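Local coordinates for protein N(G),N(G)-dimethylarginine dimethylaminohydrolase (PDB 1H70) that hydrolyses N(G),N(G)-dimethyl-L-arginine and N(G)-monomethyl-L-arginine to L-citrulline, releasing dimethylamine or methylamine, at residues Val156-Leu168 with Ala178-Asp190. The protein carries 1 engineered substitution. Sequence-based numbering, arbitrary orientation.
Sequences VRLEKVLHLKTGL and AAGEFVSKPEFQD. With CIR (citrulline), chain B.
Both carboxylate oxygens of Glu181 grip consecutive backbone amides of the loop that follows strand 152-157: OE1 accepts from Glu159 N at 2.9 Å and OE2 from Lys160 N at 3.0 Å. Each oxygen is met on its syn side, so the pair of bonds fixes the carboxylate's rotation. Glu181 CG, lying between the backbone N and the carbonyl carbon (chi1 75°), also rests over the centre of one face of the neighbouring Phe182 ring. Over the opposite face, displaced toward the rim, sits Leu168 CD1, 3.9 Å from the Phe182 ring centroid in a CH-pi contact, while Val161 CG2 meets the ring edge and Leu164 CD1 stands 3.6 Å from Phe182 CE2. Leu168 CD1 touches Phe188 CE1 as well, continuing an apolar core shared with Met120. At one border Lys185 NZ donates to Arg157 O (2.8 Å), and a water joins that ammonium to Arg157 N and Glu187 OE1; at another, Ala179 N donates a hydrogen bond to Gly167 O beside the non-hydrogen-bonded antiparallel Leu168-Ala178 pair. Three residues beyond the gripped amides lies His163, the probable proton donor, its ring against citrulline N6. Carboxylate and aromatic ring together thus probably help hold the segment carrying this histidine to the active site, where the product citrulline is bound.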
ATOM      1  N   VAL A 156      15.592  -1.835  -1.755  1.00 11.71           N
ATOM      2  CA  VAL A 156      15.843  -0.405  -1.649  1.00 11.39           C
ATOM      3  C   VAL A 156      16.110  -0.105  -0.180  1.00 12.57           C
ATOM      4  O   VAL A 156      15.325  -0.488   0.680  1.00 12.36           O
ATOM      5  CB  VAL A 156      14.617   0.438  -2.113  1.00 11.93           C
ATOM      6  CG1 VAL A 156      14.892   1.932  -1.902  1.00 10.37           C
ATOM      7  CG2 VAL A 156      14.325   0.171  -3.597  1.00 11.36           C
ATOM      8  N   ARG A 157      17.207   0.588   0.115  1.00 13.26           N
ATOM      9  CA  ARG A 157      17.543   0.893   1.502  1.00 13.19           C
ATOM     10  C   ARG A 157      16.789   2.139   1.954  1.00 12.76           C
ATOM     11  O   ARG A 157      16.664   3.080   1.166  1.00 12.61           O
ATOM     12  CB  ARG A 157      19.061   1.101   1.615  1.00 13.99           C
ATOM     13  CG  ARG A 157      19.893  -0.019   0.984  1.00 13.59           C
ATOM     14  CD  ARG A 157      19.643  -1.424   1.585  1.00 14.99           C
ATOM     15  NE  ARG A 157      20.219  -2.434   0.690  1.00 14.81           N
ATOM     16  CZ  ARG A 157      20.388  -3.721   0.931  1.00 16.10           C
ATOM     17  NH1 ARG A 157      20.042  -4.268   2.092  1.00 14.91           N
ATOM     18  NH2 ARG A 157      20.916  -4.482  -0.017  1.00 16.64           N
ATOM     19  N   LEU A 158      16.272   2.172   3.186  1.00 12.95           N
ATOM     20  CA  LEU A 158      15.568   3.369   3.683  1.00 13.21           C
ATOM     21  C   LEU A 158      15.803   3.563   5.169  1.00 14.65           C
ATOM     22  O   LEU A 158      16.142   2.630   5.878  1.00 15.29           O
ATOM     23  CB  LEU A 158      14.052   3.350   3.381  1.00 12.84           C
ATOM     24  CG  LEU A 158      13.243   2.199   3.999  1.00 12.77           C
ATOM     25  CD1 LEU A 158      12.792   2.541   5.410  1.00 15.47           C
ATOM     26  CD2 LEU A 158      12.041   1.835   3.112  1.00 12.93           C
ATOM     27  N   GLU A 159      15.629   4.780   5.661  1.00 16.38           N
ATOM     28  CA  GLU A 159      15.859   4.990   7.089  1.00 18.66           C
ATOM     29  C   GLU A 159      14.833   5.898   7.733  1.00 18.59           C
ATOM     30  O   GLU A 159      14.583   5.778   8.937  1.00 18.50           O
ATOM     31  CB  GLU A 159      17.260   5.576   7.363  1.00 19.69           C
ATOM     32  CG  GLU A 159      18.469   4.665   7.159  1.00 24.72           C
ATOM     33  CD  GLU A 159      18.467   3.355   7.955  1.00 30.68           C
ATOM     34  OE1 GLU A 159      18.229   3.379   9.180  1.00 33.19           O
ATOM     35  OE2 GLU A 159      18.720   2.267   7.371  1.00 34.23           O
ATOM     36  N   LYS A 160      14.252   6.796   6.947  1.00 18.23           N
ATOM     37  CA  LYS A 160      13.321   7.806   7.466  1.00 18.01           C
ATOM     38  C   LYS A 160      11.809   7.583   7.420  1.00 18.08           C
ATOM     39  O   LYS A 160      11.052   8.441   7.935  1.00 18.60           O
ATOM     40  CB  LYS A 160      13.623   9.155   6.784  1.00 19.06           C
ATOM     41  CG  LYS A 160      14.966   9.774   7.212  1.00 21.50           C
ATOM     42  CD  LYS A 160      15.322  10.945   6.289  1.00 22.38           C
ATOM     43  CE  LYS A 160      16.559  11.673   6.786  1.00 26.64           C
ATOM     44  NZ  LYS A 160      16.912  12.828   5.871  1.00 31.42           N
ATOM     45  N   VAL A 161      11.323   6.517   6.803  1.00 15.99           N
ATOM     46  CA  VAL A 161       9.879   6.264   6.743  1.00 15.31           C
ATOM     47  C   VAL A 161       9.490   4.878   7.257  1.00 15.01           C
ATOM     48  O   VAL A 161      10.340   4.001   7.391  1.00 14.51           O
ATOM     49  CB  VAL A 161       9.324   6.408   5.322  1.00 15.94           C
ATOM     50  CG1 VAL A 161       9.249   7.886   4.924  1.00 17.25           C
ATOM     51  CG2 VAL A 161      10.199   5.626   4.323  1.00 16.69           C
ATOM     52  N   LEU A 162       8.194   4.705   7.544  1.00 13.76           N
ATOM     53  CA  LEU A 162       7.703   3.429   8.051  1.00 12.70           C
ATOM     54  C   LEU A 162       7.833   2.340   6.999  1.00 11.17           C
ATOM     55  O   LEU A 162       8.323   1.281   7.280  1.00 10.66           O
ATOM     56  CB  LEU A 162       6.230   3.554   8.483  1.00 12.41           C
ATOM     57  CG  LEU A 162       5.614   2.277   9.049  1.00 13.43           C
ATOM     58  CD1 LEU A 162       6.312   1.856  10.339  1.00 15.33           C
ATOM     59  CD2 LEU A 162       4.102   2.487   9.260  1.00 13.62           C
ATOM     60  N   HIS A 163       7.386   2.607   5.777  1.00 11.33           N
ATOM     61  CA  HIS A 163       7.485   1.646   4.696  1.00 10.07           C
ATOM     62  C   HIS A 163       7.913   2.430   3.456  1.00  9.84           C
ATOM     63  O   HIS A 163       7.696   3.634   3.376  1.00 10.62           O
ATOM     64  CB  HIS A 163       6.144   1.009   4.280  1.00 10.49           C
ATOM     65  CG  HIS A 163       5.477   0.160   5.320  1.00 11.45           C
ATOM     66  ND1 HIS A 163       4.386   0.587   6.048  1.00 11.65           N
ATOM     67  CD2 HIS A 163       5.745  -1.088   5.736  1.00 12.03           C
ATOM     68  CE1 HIS A 163       4.022  -0.370   6.888  1.00 12.91           C
ATOM     69  NE2 HIS A 163       4.812  -1.403   6.705  1.00 11.53           N
ATOM     70  N   LEU A 164       8.426   1.717   2.470  1.00  7.77           N
ATOM     71  CA  LEU A 164       8.834   2.349   1.224  1.00  8.86           C
ATOM     72  C   LEU A 164       7.736   3.234   0.609  1.00 10.14           C
ATOM     73  O   LEU A 164       7.979   4.379   0.230  1.00  8.69           O
ATOM     74  CB  LEU A 164       9.189   1.241   0.227  1.00  9.40           C
ATOM     75  CG  LEU A 164       9.751   1.681  -1.140  1.00  9.84           C
ATOM     76  CD1 LEU A 164      11.231   2.026  -0.977  1.00 10.77           C
ATOM     77  CD2 LEU A 164       9.595   0.535  -2.124  1.00 10.02           C
ATOM     78  N   LYS A 165       6.509   2.698   0.523  1.00 10.23           N
ATOM     79  CA  LYS A 165       5.412   3.432  -0.115  1.00 10.43           C
ATOM     80  C   LYS A 165       4.824   4.594   0.670  1.00 11.08           C
ATOM     81  O   LYS A 165       3.934   5.300   0.186  1.00 11.75           O
ATOM     82  CB  LYS A 165       4.349   2.502  -0.688  1.00 10.51           C
ATOM     83  CG  LYS A 165       4.895   1.703  -1.885  1.00  9.68           C
ATOM     84  CD  LYS A 165       3.783   1.100  -2.726  1.00 10.01           C
ATOM     85  CE  LYS A 165       2.920   0.111  -1.941  1.00 13.47           C
ATOM     86  NZ  LYS A 165       2.272  -0.854  -2.924  1.00 11.36           N
ATOM     87  N   THR A 166       5.381   4.873   1.838  1.00 10.96           N
ATOM     88  CA  THR A 166       5.032   6.054   2.604  1.00 10.97           C
ATOM     89  C   THR A 166       5.478   7.268   1.799  1.00 10.75           C
ATOM     90  O   THR A 166       4.850   8.335   1.845  1.00  8.39           O
ATOM     91  CB  THR A 166       5.798   6.065   3.924  1.00 12.43           C
ATOM     92  OG1 THR A 166       5.267   5.056   4.807  1.00 13.05           O
ATOM     93  CG2 THR A 166       5.652   7.400   4.664  1.00 13.34           C
ATOM     94  N   GLY A 167       6.597   7.108   1.103  1.00  9.71           N
ATOM     95  CA  GLY A 167       7.165   8.203   0.328  1.00 11.36           C
ATOM     96  C   GLY A 167       7.337   7.955  -1.152  1.00 11.32           C
ATOM     97  O   GLY A 167       8.108   8.654  -1.816  1.00 12.50           O
ATOM     98  N   LEU A 168       6.595   6.998  -1.709  1.00 11.37           N
ATOM     99  CA  LEU A 168       6.734   6.684  -3.133  1.00 11.60           C
ATOM    100  C   LEU A 168       5.448   6.077  -3.673  1.00 11.36           C
ATOM    101  O   LEU A 168       4.723   5.395  -2.944  1.00 11.52           O
ATOM    102  CB  LEU A 168       7.806   5.626  -3.356  1.00 12.09           C
ATOM    103  CG  LEU A 168       9.281   5.965  -3.422  1.00 13.10           C
ATOM    104  CD1 LEU A 168      10.094   4.686  -3.231  1.00 14.09           C
ATOM    105  CD2 LEU A 168       9.574   6.628  -4.765  1.00 12.84           C
ATOM    106  N   ALA A 178       7.690  10.898  -5.666  1.00 13.53           N
ATOM    107  CA  ALA A 178       8.762  10.671  -4.705  1.00 14.04           C
ATOM    108  C   ALA A 178       8.927  11.827  -3.735  1.00 13.95           C
ATOM    109  O   ALA A 178       8.844  13.010  -4.100  1.00 13.61           O
ATOM    110  CB  ALA A 178      10.098  10.392  -5.372  1.00 14.18           C
ATOM    111  N   ALA A 179       9.118  11.437  -2.474  1.00 13.68           N
ATOM    112  CA  ALA A 179       9.358  12.363  -1.384  1.00 15.44           C
ATOM    113  C   ALA A 179      10.575  11.964  -0.585  1.00 16.03           C
ATOM    114  O   ALA A 179      11.004  10.808  -0.577  1.00 16.57           O
ATOM    115  CB  ALA A 179       8.160  12.414  -0.431  1.00 15.34           C
ATOM    116  N   GLY A 180      11.114  12.950   0.125  1.00 16.22           N
ATOM    117  CA  GLY A 180      12.234  12.750   1.011  1.00 16.30           C
ATOM    118  C   GLY A 180      13.448  12.075   0.410  1.00 16.14           C
ATOM    119  O   GLY A 180      13.959  12.466  -0.637  1.00 14.16           O
ATOM    120  N   GLU A 181      13.906  11.030   1.097  1.00 15.96           N
ATOM    121  CA  GLU A 181      15.104  10.325   0.682  1.00 16.72           C
ATOM    122  C   GLU A 181      15.021   9.530  -0.622  1.00 16.41           C
ATOM    123  O   GLU A 181      16.056   9.062  -1.093  1.00 16.26           O
ATOM    124  CB  GLU A 181      15.542   9.386   1.810  1.00 16.72           C
ATOM    125  CG  GLU A 181      14.668   8.145   1.931  1.00 15.78           C
ATOM    126  CD  GLU A 181      14.815   7.411   3.250  1.00 15.68           C
ATOM    127  OE1 GLU A 181      15.821   6.711   3.500  1.00 16.11           O
ATOM    128  OE2 GLU A 181      13.886   7.531   4.063  1.00 16.80           O
ATOM    129  N   PHE A 182      13.842   9.362  -1.220  1.00 16.05           N
ATOM    130  CA  PHE A 182      13.768   8.558  -2.441  1.00 15.11           C
ATOM    131  C   PHE A 182      14.024   9.384  -3.707  1.00 15.84           C
ATOM    132  O   PHE A 182      14.416   8.845  -4.732  1.00 16.28           O
ATOM    133  CB  PHE A 182      12.433   7.815  -2.524  1.00 14.46           C
ATOM    134  CG  PHE A 182      12.191   6.948  -1.327  1.00 14.20           C
ATOM    135  CD1 PHE A 182      11.190   7.250  -0.449  1.00 12.35           C
ATOM    136  CD2 PHE A 182      13.024   5.861  -1.058  1.00 13.34           C
ATOM    137  CE1 PHE A 182      10.974   6.469   0.678  1.00 12.18           C
ATOM    138  CE2 PHE A 182      12.803   5.069   0.061  1.00 11.25           C
ATOM    139  CZ  PHE A 182      11.782   5.395   0.940  1.00 10.75           C
ATOM    140  N   VAL A 183      13.820  10.692  -3.607  1.00 15.79           N
ATOM    141  CA  VAL A 183      13.971  11.584  -4.743  1.00 17.13           C
ATOM    142  C   VAL A 183      15.289  11.469  -5.514  1.00 18.34           C
ATOM    143  O   VAL A 183      15.295  11.467  -6.740  1.00 19.44           O
ATOM    144  CB  VAL A 183      13.756  13.054  -4.297  1.00 17.00           C
ATOM    145  CG1 VAL A 183      13.950  14.033  -5.469  1.00 16.27           C
ATOM    146  CG2 VAL A 183      12.379  13.231  -3.709  1.00 16.02           C
ATOM    147  N   SER A 184      16.413  11.397  -4.821  1.00 19.69           N
ATOM    148  CA  SER A 184      17.703  11.339  -5.499  1.00 21.05           C
ATOM    149  C   SER A 184      18.305   9.935  -5.615  1.00 20.24           C
ATOM    150  O   SER A 184      19.485   9.810  -5.881  1.00 20.39           O
ATOM    151  CB  SER A 184      18.707  12.228  -4.757  1.00 21.51           C
ATOM    152  OG  SER A 184      18.472  13.615  -5.023  1.00 26.11           O
ATOM    153  N   LYS A 185      17.523   8.885  -5.402  1.00 19.84           N
ATOM    154  CA  LYS A 185      18.077   7.529  -5.478  1.00 19.36           C
ATOM    155  C   LYS A 185      18.470   7.195  -6.893  1.00 18.36           C
ATOM    156  O   LYS A 185      17.678   7.407  -7.787  1.00 18.97           O
ATOM    157  CB  LYS A 185      17.021   6.486  -5.101  1.00 19.20           C
ATOM    158  CG  LYS A 185      16.658   6.522  -3.641  1.00 20.08           C
ATOM    159  CD  LYS A 185      17.646   5.694  -2.853  1.00 18.57           C
ATOM    160  CE  LYS A 185      17.137   5.423  -1.439  1.00 17.46           C
ATOM    161  NZ  LYS A 185      18.136   4.653  -0.662  1.00 19.56           N
ATOM    162  N   PRO A 186      19.661   6.643  -7.075  1.00 18.16           N
ATOM    163  CA  PRO A 186      20.143   6.250  -8.410  1.00 17.70           C
ATOM    164  C   PRO A 186      19.206   5.273  -9.097  1.00 17.46           C
ATOM    165  O   PRO A 186      19.032   5.384 -10.316  1.00 16.40           O
ATOM    166  CB  PRO A 186      21.482   5.576  -8.131  1.00 17.97           C
ATOM    167  CG  PRO A 186      21.927   6.154  -6.821  1.00 19.70           C
ATOM    168  CD  PRO A 186      20.659   6.365  -6.026  1.00 17.98           C
ATOM    169  N   GLU A 187      18.624   4.333  -8.342  1.00 17.22           N
ATOM    170  CA  GLU A 187      17.725   3.343  -8.944  1.00 17.41           C
ATOM    171  C   GLU A 187      16.487   3.958  -9.580  1.00 16.97           C
ATOM    172  O   GLU A 187      15.841   3.293 -10.381  1.00 16.88           O
ATOM    173  CB  GLU A 187      17.092   2.357  -7.945  1.00 18.56           C
ATOM    174  CG  GLU A 187      17.675   1.718  -6.728  1.00 21.64           C
ATOM    175  CD  GLU A 187      17.904   2.600  -5.519  1.00 21.32           C
ATOM    176  OE1 GLU A 187      17.479   2.229  -4.399  1.00 20.11           O
ATOM    177  OE2 GLU A 187      18.602   3.618  -5.661  1.00 19.26           O
ATOM    178  N   PHE A 188      16.096   5.161  -9.171  1.00 16.01           N
ATOM    179  CA  PHE A 188      14.855   5.741  -9.699  1.00 16.82           C
ATOM    180  C   PHE A 188      15.072   6.879 -10.725  1.00 17.51           C
ATOM    181  O   PHE A 188      14.102   7.516 -11.170  1.00 16.62           O
ATOM    182  CB  PHE A 188      13.981   6.284  -8.549  1.00 16.18           C
ATOM    183  CG  PHE A 188      13.594   5.284  -7.489  1.00 16.00           C
ATOM    184  CD1 PHE A 188      13.551   5.681  -6.152  1.00 16.25           C
ATOM    185  CD2 PHE A 188      13.224   3.990  -7.805  1.00 15.88           C
ATOM    186  CE1 PHE A 188      13.192   4.776  -5.149  1.00 17.12           C
ATOM    187  CE2 PHE A 188      12.857   3.092  -6.811  1.00 14.97           C
ATOM    188  CZ  PHE A 188      12.843   3.481  -5.496  1.00 16.98           C
ATOM    189  N   GLN A 189      16.320   7.155 -11.093  1.00 18.99           N
ATOM    190  CA  GLN A 189      16.578   8.280 -11.997  1.00 19.48           C
ATOM    191  C   GLN A 189      16.100   8.141 -13.451  1.00 19.96           C
ATOM    192  O   GLN A 189      16.024   9.154 -14.147  1.00 18.24           O
ATOM    193  CB  GLN A 189      18.049   8.727 -11.933  1.00 20.68           C
ATOM    194  CG  GLN A 189      18.489   9.243 -10.566  1.00 22.50           C
ATOM    195  CD  GLN A 189      17.559  10.261  -9.916  1.00 23.97           C
ATOM    196  OE1 GLN A 189      17.372  11.382 -10.415  1.00 22.72           O
ATOM    197  NE2 GLN A 189      16.959   9.856  -8.762  1.00 20.95           N
ATOM    198  N   ASP A 190      15.765   6.941 -13.937  1.00 20.08           N
ATOM    199  CA  ASP A 190      15.269   6.908 -15.311  1.00 21.19           C
ATOM    200  C   ASP A 190      13.749   7.079 -15.325  1.00 20.70           C
ATOM    201  O   ASP A 190      13.123   7.104 -16.367  1.00 19.74           O
ATOM    202  CB  ASP A 190      15.783   5.721 -16.116  1.00 23.39           C
ATOM    203  CG  ASP A 190      17.251   5.889 -16.546  1.00 26.17           C
ATOM    204  OD1 ASP A 190      17.814   7.007 -16.493  1.00 30.37           O
ATOM    205  OD2 ASP A 190      17.902   4.903 -16.947  1.00 33.91           O
TER
HETATM  206  C   CIR B 500       1.040   0.290  11.309  1.00 10.28           C
HETATM  207  O   CIR B 500       1.372  -0.865  10.902  1.00 11.16           O
HETATM  208  OXT CIR B 500       1.838   0.951  12.092  1.00 11.56           O
HETATM  209  CA  CIR B 500      -0.240   0.920  10.828  1.00 10.18           C
HETATM  210  N   CIR B 500      -0.761   1.840  11.857  1.00  9.74           N
HETATM  211  C3  CIR B 500       0.013   1.670   9.497  1.00  9.08           C
HETATM  212  C4  CIR B 500       0.326   0.653   8.384  1.00 10.61           C
HETATM  213  C5  CIR B 500       0.609   1.397   7.091  1.00 12.76           C
HETATM  214  N6  CIR B 500       0.844   0.459   5.985  1.00 11.81           N
HETATM  215  C7  CIR B 500       0.956   0.800   4.711  1.00 13.29           C
HETATM  216  O7  CIR B 500       0.861   1.973   4.316  1.00 12.13           O
HETATM  217  N8  CIR B 500       1.164  -0.177   3.807  1.00 12.44           N
HETATM  218  O   HOH W   1      18.948   2.039  -1.654  1.00 17.63           O